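Flagellar protein FliT (Bordetella bronchiseptica, PDB 3H3M) probably acts as a cytoplasmic export chaperone for flagellar proteins. Local coordinates at residues A[29-32]-A[33-36]; A[42-45]-A[46-49]. All coordinates share one frame; numbering follows the deposited sequence.

Contact 1. Residues A[29-32]-A[33-36]; sequences NLTS and RMLA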
ATOM      1  N   ASN A  29      -4.998   6.094   9.085  1.00  3.17           N
ATOM      2  CA  ASN A  29      -4.494   6.084  10.470  1.00  3.00           C
ATOM      3  C   ASN A  29      -3.767   4.782  10.738  1.00  2.00           C
ATOM      4  O   ASN A  29      -2.660   4.770  11.309  1.00  2.00           O
ATOM      5  CB  ASN A  29      -5.617   6.355  11.502  1.00  3.46           C
ATOM      6  CG  ASN A  29      -6.194   7.783  11.378  1.00  5.63           C
ATOM      7  OD1 ASN A  29      -5.509   8.704  10.887  1.00  2.29           O
ATOM      8  ND2 ASN A  29      -7.460   7.963  11.813  1.00  6.21           N
ATOM      9  N   LEU A  30      -4.372   3.698  10.267  1.00  2.00           N
ATOM     10  CA  LEU A  30      -3.812   2.383  10.427  1.00  2.00           C
ATOM     11  C   LEU A  30      -2.465   2.249   9.729  1.00  2.00           C
ATOM     12  O   LEU A  30      -1.536   1.731  10.302  1.00  2.00           O
ATOM     13  CB  LEU A  30      -4.774   1.342   9.893  1.00  2.00           C
ATOM     14  CG  LEU A  30      -4.244  -0.064  10.062  1.00  2.00           C
ATOM     15  CD1 LEU A  30      -3.935  -0.414  11.507  1.00  2.00           C
ATOM     16  CD2 LEU A  30      -5.239  -1.015   9.466  1.00  2.00           C
ATOM     17  N   THR A  31      -2.363   2.757   8.501  1.00  2.00           N
ATOM     18  CA  THR A  31      -1.106   2.691   7.740  1.00  2.00           C
ATOM     19  C   THR A  31      -0.008   3.532   8.394  1.00  2.04           C
ATOM     20  O   THR A  31       1.169   3.194   8.278  1.00  2.00           O
ATOM     21  CB  THR A  31      -1.309   3.056   6.242  1.00  2.00           C
ATOM     22  OG1 THR A  31      -1.891   4.359   6.140  1.00  2.00           O
ATOM     23  CG2 THR A  31      -2.204   2.047   5.573  1.00  2.00           C
ATOM     24  N   SER A  32      -0.405   4.589   9.116  1.00  2.85           N
ATOM     25  CA  SER A  32       0.538   5.395   9.892  1.00  3.38           C
ATOM     26  C   SER A  32       1.046   4.610  11.127  1.00  3.62           C
ATOM     27  O   SER A  32       2.234   4.673  11.485  1.00  2.60           O
ATOM     28  CB  SER A  32      -0.091   6.739  10.306  1.00  3.89           C
ATOM     29  OG  SER A  32      -0.310   7.614   9.187  1.00  5.28           O
ATOM     30  N   ARG A  33       0.156   3.869  11.778  1.00  3.98           N
ATOM     31  CA  ARG A  33       0.582   2.931  12.825  1.00  3.98           C
ATOM     32  C   ARG A  33       1.517   1.881  12.236  1.00  3.34           C
ATOM     33  O   ARG A  33       2.540   1.538  12.846  1.00  3.02           O
ATOM     34  CB  ARG A  33      -0.631   2.262  13.501  1.00  5.18           C
ATOM     35  CG  ARG A  33      -1.186   3.066  14.692  1.00  7.70           C
ATOM     36  CD  ARG A  33      -2.457   2.479  15.225  1.00 11.27           C
ATOM     37  NE  ARG A  33      -3.583   3.010  14.464  1.00 15.94           N
ATOM     38  CZ  ARG A  33      -4.758   2.401  14.243  1.00 18.25           C
ATOM     39  NH1 ARG A  33      -5.022   1.177  14.745  1.00 17.43           N
ATOM     40  NH2 ARG A  33      -5.688   3.039  13.494  1.00 17.60           N
HETATM   41  N   MSE A  34       1.231   1.387  11.032  1.00  2.55           N
HETATM   42  CA  MSE A  34       2.127   0.364  10.474  1.00  2.80           C
HETATM   43  C   MSE A  34       3.500   0.951  10.282  1.00  2.00           C
HETATM   44  O   MSE A  34       4.503   0.304  10.581  1.00  2.00           O
HETATM   45  CB  MSE A  34       1.673  -0.179   9.146  1.00  2.77           C
HETATM   46  CG  MSE A  34       0.371  -0.798   9.190  1.00  7.96           C
HETATM   47 SE   MSE A  34       0.092  -1.699   7.479  1.00 19.50          SE
HETATM   48  CE  MSE A  34       0.071  -0.117   6.271  1.00 14.22           C
ATOM     49  N   LEU A  35       3.522   2.166   9.757  1.00  2.00           N
ATOM     50  CA  LEU A  35       4.794   2.917   9.580  1.00  2.00           C
ATOM     51  C   LEU A  35       5.588   3.078  10.882  1.00  2.00           C
ATOM     52  O   LEU A  35       6.779   2.866  10.863  1.00  2.46           O
ATOM     53  CB  LEU A  35       4.564   4.284   8.959  1.00  2.00           C
ATOM     54  CG  LEU A  35       5.803   5.064   8.499  1.00  2.51           C
ATOM     55  CD1 LEU A  35       6.820   4.165   7.778  1.00  4.08           C
ATOM     56  CD2 LEU A  35       5.400   6.274   7.620  1.00  2.00           C
ATOM     57  N   ALA A  36       4.926   3.447  11.980  1.00  2.08           N
ATOM     58  CA  ALA A  36       5.586   3.531  13.281  1.00  3.34           C
ATOM     59  C   ALA A  36       6.217   2.189  13.741  1.00  3.65           C
ATOM     60  O   ALA A  36       7.347   2.172  14.188  1.00  5.41           O
ATOM     61  CB  ALA A  36       4.604   4.112  14.384  1.00  2.52           C
TER
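A bend at chi3 (-86°) turns the side chain of Arg-33 back over the preceding helical turn, and a matching bend at chi3 (-65°) of the selenomethionine Met-34 folds its methyl onto Thr-31. Met-34 reaches back three residues, Arg-33 three and four, on helix 20-39, the first of three helices that pack side by side in this FliT subunit. The Arg-33 guanidinium lies with one face over CA of Leu-30, which sits nearer the rim of the group than its centre, while CB of Asn-29 comes at the edge, in plane, 3.9 Å from NH2. The two side chains of Leu-30 and Arg-33 cross at about a right angle, and CD1 of Leu-30 approaches NH1 of Arg-33 to 3.8 Å. NH1 also has a long, weak ion pair with Glu-52 on helix 43-63.

On the buried side, CE of Met-34 rests against CG2 and CA of Thr-31, with helices 43-63 and 72-105 packing alongside and Arg-92 of the second subunit touching Met-34. OG1 of Thr-31 is hydrogen-bonded to the carbonyls of Ile-27 and Ala-28 and to ND2 of Asn-87; OG of Ser-32 uses Ala-28 O and the same Asn-87 amide, which ties this helix to 72-105. Four consecutive i to i-4 backbone bonds hold the turn beneath these groups. Among them, N of Met-34 donates to O of Leu-30 over 2.9 Å, and CG of Met-34 lies 3.4 Å from that same Leu-30 oxygen.

Contact 2. Residues A[42-45]-A[46-49]; sequences NWDL and VLNH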
ATOM      1  N   ASN A  42       9.427  -3.572  14.129  1.00  2.51           N
ATOM      2  CA  ASN A  42       8.538  -4.509  14.797  1.00  2.95           C
ATOM      3  C   ASN A  42       7.704  -5.080  13.686  1.00  2.68           C
ATOM      4  O   ASN A  42       6.593  -4.641  13.384  1.00  3.49           O
ATOM      5  CB  ASN A  42       7.712  -3.848  15.908  1.00  2.32           C
ATOM      6  CG  ASN A  42       7.093  -4.851  16.841  1.00  3.80           C
ATOM      7  OD1 ASN A  42       6.687  -5.952  16.415  1.00  4.46           O
ATOM      8  ND2 ASN A  42       6.985  -4.488  18.140  1.00  3.89           N
ATOM      9  N   TRP A  43       8.307  -6.045  13.038  1.00  2.25           N
ATOM     10  CA  TRP A  43       7.722  -6.644  11.857  1.00  2.00           C
ATOM     11  C   TRP A  43       6.428  -7.338  12.202  1.00  2.00           C
ATOM     12  O   TRP A  43       5.467  -7.191  11.486  1.00  2.00           O
ATOM     13  CB  TRP A  43       8.749  -7.560  11.196  1.00  2.00           C
ATOM     14  CG  TRP A  43      10.071  -6.838  11.073  1.00  2.00           C
ATOM     15  CD1 TRP A  43      11.268  -7.204  11.610  1.00  2.55           C
ATOM     16  CD2 TRP A  43      10.302  -5.585  10.410  1.00  2.00           C
ATOM     17  NE1 TRP A  43      12.230  -6.279  11.294  1.00  2.00           N
ATOM     18  CE2 TRP A  43      11.662  -5.275  10.566  1.00  2.00           C
ATOM     19  CE3 TRP A  43       9.491  -4.715   9.703  1.00  2.00           C
ATOM     20  CZ2 TRP A  43      12.235  -4.153  10.024  1.00  2.00           C
ATOM     21  CZ3 TRP A  43      10.049  -3.571   9.205  1.00  3.70           C
ATOM     22  CH2 TRP A  43      11.423  -3.304   9.362  1.00  2.22           C
ATOM     23  N   ASP A  44       6.375  -7.961  13.360  1.00  2.00           N
ATOM     24  CA  ASP A  44       5.201  -8.743  13.789  1.00  2.00           C
ATOM     25  C   ASP A  44       3.992  -7.876  14.144  1.00  2.00           C
ATOM     26  O   ASP A  44       2.849  -8.289  13.929  1.00  2.00           O
ATOM     27  CB  ASP A  44       5.555  -9.678  14.970  1.00  2.00           C
ATOM     28  CG  ASP A  44       6.191 -10.981  14.507  1.00  3.01           C
ATOM     29  OD1 ASP A  44       5.924 -11.390  13.334  1.00  6.28           O
ATOM     30  OD2 ASP A  44       6.959 -11.597  15.278  1.00  4.28           O
ATOM     31  N   LEU A  45       4.251  -6.680  14.634  1.00  2.00           N
ATOM     32  CA  LEU A  45       3.220  -5.706  14.846  1.00  2.00           C
ATOM     33  C   LEU A  45       2.715  -5.223  13.508  1.00  2.00           C
ATOM     34  O   LEU A  45       1.487  -5.193  13.258  1.00  2.08           O
ATOM     35  CB  LEU A  45       3.737  -4.531  15.720  1.00  2.00           C
ATOM     36  CG  LEU A  45       2.762  -3.401  16.004  1.00  2.00           C
ATOM     37  CD1 LEU A  45       1.352  -3.904  16.441  1.00  2.00           C
ATOM     38  CD2 LEU A  45       3.410  -2.469  17.015  1.00  2.00           C
ATOM     39  N   VAL A  46       3.631  -4.903  12.601  1.00  2.00           N
ATOM     40  CA  VAL A  46       3.214  -4.424  11.278  1.00  2.00           C
ATOM     41  C   VAL A  46       2.239  -5.435  10.698  1.00  2.00           C
ATOM     42  O   VAL A  46       1.164  -5.052  10.223  1.00  2.00           O
ATOM     43  CB  VAL A  46       4.403  -4.242  10.319  1.00  2.00           C
ATOM     44  CG1 VAL A  46       3.910  -4.021   8.922  1.00  2.00           C
ATOM     45  CG2 VAL A  46       5.300  -3.097  10.793  1.00  2.00           C
ATOM     46  N   LEU A  47       2.609  -6.725  10.755  1.00  2.00           N
ATOM     47  CA  LEU A  47       1.742  -7.806  10.269  1.00  2.00           C
ATOM     48  C   LEU A  47       0.427  -7.883  11.033  1.00  2.04           C
ATOM     49  O   LEU A  47      -0.607  -8.164  10.471  1.00  2.00           O
ATOM     50  CB  LEU A  47       2.422  -9.159  10.447  1.00  2.66           C
ATOM     51  CG  LEU A  47       3.176  -9.744   9.258  1.00  4.67           C
ATOM     52  CD1 LEU A  47       3.656 -11.145   9.663  1.00  5.13           C
ATOM     53  CD2 LEU A  47       2.352  -9.736   7.957  1.00  2.00           C
ATOM     54  N   ASN A  48       0.494  -7.681  12.349  1.00  2.11           N
ATOM     55  CA  ASN A  48      -0.714  -7.742  13.131  1.00  2.36           C
ATOM     56  C   ASN A  48      -1.687  -6.630  12.730  1.00  2.18           C
ATOM     57  O   ASN A  48      -2.883  -6.853  12.686  1.00  2.00           O
ATOM     58  CB  ASN A  48      -0.419  -7.681  14.607  1.00  2.27           C
ATOM     59  CG  ASN A  48      -1.667  -7.550  15.402  1.00  4.67           C
ATOM     60  OD1 ASN A  48      -2.393  -8.514  15.599  1.00  5.99           O
ATOM     61  ND2 ASN A  48      -1.962  -6.336  15.828  1.00  6.42           N
ATOM     62  N   HIS A  49      -1.147  -5.448  12.403  1.00  2.96           N
ATOM     63  CA  HIS A  49      -1.966  -4.316  11.883  1.00  2.77           C
ATOM     64  C   HIS A  49      -2.642  -4.646  10.545  1.00  3.61           C
ATOM     65  O   HIS A  49      -3.691  -4.111  10.225  1.00  3.32           O
ATOM     66  CB  HIS A  49      -1.108  -3.092  11.662  1.00  2.46           C
ATOM     67  CG  HIS A  49      -0.715  -2.389  12.903  1.00  2.00           C
ATOM     68  ND1 HIS A  49      -1.616  -2.072  13.890  1.00  3.54           N
ATOM     69  CD2 HIS A  49       0.463  -1.842  13.279  1.00  2.31           C
ATOM     70  CE1 HIS A  49      -0.999  -1.395  14.845  1.00  2.00           C
ATOM     71  NE2 HIS A  49       0.269  -1.253  14.508  1.00  2.00           N
TER
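Leu-45 reaches one turn ahead to His-49 and lays its CD1 methyl over a face of the imidazole. This is a CH-pi contact: CD1 of Leu-45 is 3.8 Å from the His-49 ring centroid and 26° off the ring normal, displaced toward the rim at NE2, the nearest ring atom. The Leu-45 torsion brings this about, since CG trans to the backbone N (chi1 179°) directs the branched end along the helix. On that same side of the ring, O of Leu-45 accepts from N of His-49 at 2.8 Å, and CD2 of His-49 lies 3.5 Å from this oxygen. This is the close-packed part, with Leu-30 and Met-34 of helix 20-39 against the histidine and Ala-37 against Leu-45.

The turn is the start of helix 43-63, and Asn-42 is its N-cap. OD1 of Asn-42 takes the amide N of Leu-45 at 3.1 Å, a bent bond (148° at the hydrogen) whose donor stands above the plane of the amide carbonyl instead of on a lone pair. The backbone oxygen of Asn-42 meanwhile accepts from N of Val-46, so both oxygens of this residue serve the first turn, and CG2 of Val-46 packs 3.3 Å from that backbone O.

A separate face is covered by helix 72-105 and the second subunit: Trp-43 touches Ala-95 and Gln-98 of its own chain and Leu-99 of the second subunit, whose Leu-96 and Asp-93 meet Val-46 and Leu-47. The exposed side, at Asn-48 and Asp-44, is looser. ND2 of Asn-48 comes no closer to CD1 of Leu-45 than 4.2 Å, and the Asp-44 carboxylate oxygen OD1 lies 4.3 Å from CD1 of Leu-47.

Overall arrangement
Contact 1 lies on helix 20-39 and contact 2 opens helix 43-63, the next helix in the chain, so the two follow in series and their centres are about 10 Å apart. They meet directly by packing: CG of Met-34 is 3.7 Å from CB of His-49, CD2 of Leu-30 is 3.5 Å from O of His-49, and O of Met-34 is 3.5 Å from CG2 of Val-46. His-49 is thus shared, meeting Leu-45 within its own helix and Leu-30, Arg-33 and Met-34 from helix 20-39. Contact 1 sits about 7 Å from the chain centre and contact 2 about 13 Å; both reach the second subunit, contact 2 through more residues.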